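Local coordinates for pyoverdine biosynthesis protein PvcB (PDB 3EAT) that probably catalyses the iron- and 2-oxoglutarate-dependent oxidation of tyrosine isonitrile during the biosynthesis of paerucumarin, at residues A[196-201]-A[212-217]. Residues are numbered along the deposited sequence; the frame is centred on the assembly and turned at random.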
# COMPACT_ATOMS: atom_id res chain seq x y z
N ARG A 196 5.85 -20.21 -18.41
CA ARG A 196 5.54 -21.41 -17.64
C ARG A 196 6.24 -22.58 -18.32
O ARG A 196 5.96 -22.90 -19.47
CB ARG A 196 4.03 -21.64 -17.48
CG ARG A 196 3.27 -20.52 -16.77
CD ARG A 196 3.53 -20.47 -15.26
NE ARG A 196 4.74 -19.73 -14.93
CZ ARG A 196 5.13 -19.40 -13.69
NH1 ARG A 196 4.39 -19.74 -12.63
NH2 ARG A 196 6.25 -18.70 -13.51
N PHE A 197 7.16 -23.20 -17.60
CA PHE A 197 8.03 -24.21 -18.14
C PHE A 197 8.41 -25.09 -16.97
O PHE A 197 8.83 -24.59 -15.93
CB PHE A 197 9.26 -23.53 -18.76
CG PHE A 197 10.39 -24.48 -19.15
CD1 PHE A 197 10.16 -25.60 -19.96
CD2 PHE A 197 11.70 -24.21 -18.76
CE1 PHE A 197 11.21 -26.45 -20.33
CE2 PHE A 197 12.76 -25.04 -19.14
CZ PHE A 197 12.52 -26.16 -19.92
N CYS A 198 8.21 -26.39 -17.13
CA CYS A 198 8.74 -27.34 -16.17
C CYS A 198 9.95 -28.02 -16.82
O CYS A 198 9.81 -28.71 -17.82
CB CYS A 198 7.67 -28.34 -15.76
SG CYS A 198 8.22 -29.46 -14.49
N GLU A 199 11.13 -27.79 -16.27
CA GLU A 199 12.38 -28.24 -16.90
C GLU A 199 12.62 -29.74 -16.63
O GLU A 199 12.48 -30.19 -15.50
CB GLU A 199 13.56 -27.41 -16.39
CG GLU A 199 14.93 -27.79 -16.96
CD GLU A 199 16.06 -27.08 -16.22
OE1 GLU A 199 15.85 -26.65 -15.06
OE2 GLU A 199 17.18 -26.97 -16.80
N PRO A 200 12.98 -30.50 -17.68
CA PRO A 200 13.38 -31.90 -17.44
C PRO A 200 14.80 -32.00 -16.89
O PRO A 200 15.63 -31.11 -17.14
CB PRO A 200 13.29 -32.53 -18.83
CG PRO A 200 13.53 -31.40 -19.77
CD PRO A 200 13.01 -30.15 -19.11
N PRO A 201 15.09 -33.07 -16.12
CA PRO A 201 16.47 -33.39 -15.69
C PRO A 201 17.38 -33.81 -16.85
O PRO A 201 18.60 -33.60 -16.80
CB PRO A 201 16.27 -34.55 -14.73
CG PRO A 201 14.94 -35.17 -15.15
CD PRO A 201 14.10 -34.04 -15.60
N SER A 212 10.48 -39.39 -20.52
CA SER A 212 9.21 -40.02 -20.90
C SER A 212 7.98 -39.30 -20.33
O SER A 212 6.85 -39.52 -20.80
CB SER A 212 9.20 -41.50 -20.50
N GLU A 213 8.18 -38.43 -19.33
CA GLU A 213 7.08 -37.71 -18.67
C GLU A 213 6.98 -36.21 -19.04
O GLU A 213 6.12 -35.50 -18.51
CB GLU A 213 7.14 -37.91 -17.14
N PHE A 214 7.86 -35.74 -19.93
CA PHE A 214 7.89 -34.33 -20.37
C PHE A 214 7.90 -34.20 -21.90
O PHE A 214 8.94 -34.40 -22.54
CB PHE A 214 9.13 -33.61 -19.81
CG PHE A 214 9.27 -33.69 -18.31
CD1 PHE A 214 10.11 -34.65 -17.73
CD2 PHE A 214 8.58 -32.81 -17.48
CE1 PHE A 214 10.24 -34.74 -16.34
CE2 PHE A 214 8.71 -32.89 -16.09
CZ PHE A 214 9.54 -33.85 -15.51
N HIS A 215 6.76 -33.86 -22.49
CA HIS A 215 6.67 -33.68 -23.95
C HIS A 215 6.46 -32.22 -24.35
O HIS A 215 5.89 -31.44 -23.58
CB HIS A 215 5.57 -34.58 -24.55
CG HIS A 215 5.56 -35.97 -24.00
ND1 HIS A 215 4.48 -36.51 -23.32
CD2 HIS A 215 6.52 -36.94 -23.99
CE1 HIS A 215 4.76 -37.74 -22.94
NE2 HIS A 215 5.99 -38.02 -23.33
N TYR A 216 6.93 -31.84 -25.54
CA TYR A 216 6.79 -30.46 -26.00
C TYR A 216 6.12 -30.33 -27.37
O TYR A 216 6.74 -30.60 -28.40
CB TYR A 216 8.14 -29.71 -25.94
CG TYR A 216 8.69 -29.66 -24.53
CD1 TYR A 216 9.65 -30.58 -24.11
CD2 TYR A 216 8.20 -28.74 -23.60
CE1 TYR A 216 10.14 -30.56 -22.81
CE2 TYR A 216 8.68 -28.71 -22.29
CZ TYR A 216 9.65 -29.63 -21.91
OH TYR A 216 10.14 -29.62 -20.62
N ASP A 217 4.86 -29.90 -27.36
CA ASP A 217 4.02 -29.78 -28.56
C ASP A 217 4.24 -28.48 -29.32
O ASP A 217 5.02 -27.63 -28.90
CB ASP A 217 2.55 -29.89 -28.17
CG ASP A 217 2.26 -31.13 -27.37
OD1 ASP A 217 3.11 -32.04 -27.36
OD2 ASP A 217 1.19 -31.21 -26.74
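The phenol of Y216 reaches from strand 214-217 to the loop 196-201, where its OH donates a weak hydrogen bond to C198 O at 3.0 Å. Both C198 O and P200 CD lie at the edge of the tyrosine ring, near its plane, with P200 CD 3.3 Å from Y216 OH. F197 meets the same end of the phenol: its CE1 is 3.9 Å from Y216 CZ, and the two side chains cross at about a right angle. Tyrosine suits this place because it is long enough to reach the loop, and its hydroxyl can donate, weakly, to a backbone carbonyl while the ring packs against apolar neighbours.

Two residues along the strand, F214 turns to the same loop. Its CG stands anti to its own carbonyl carbon (chi1 -54°), as in Y216; with CB already directed at the loop, this torsion keeps each ring on that course. P200 CA sits over one face of the F214 ring, toward the rim, while P200 CB comes to 4.0 Å from F214 CD1. P201 CD lies 4.0 Å from F214 CE1, and the two rigid proline rings offer apolar surface without a flexible chain. C198 SG approaches F214 CE2 obliquely at 3.8 Å, a cysteine sulfur-aromatic contact.

Farther out, Y168 of strand 165-169 touches F197, F214 and Y216, and its hydroxyl is hydrogen-bonded to C198 N. The carboxylate of E199 forms a salt bridge with R232 of helix 224-235. The packing of F214 and Y216 joins strand 214-217, outermost in this chain's three-stranded antiparallel sheet, to the loop; there C198 also touches H112, a likely iron ligand with D114 and H261, beside the iron site of a TauD/TfdA-family dioxygenase.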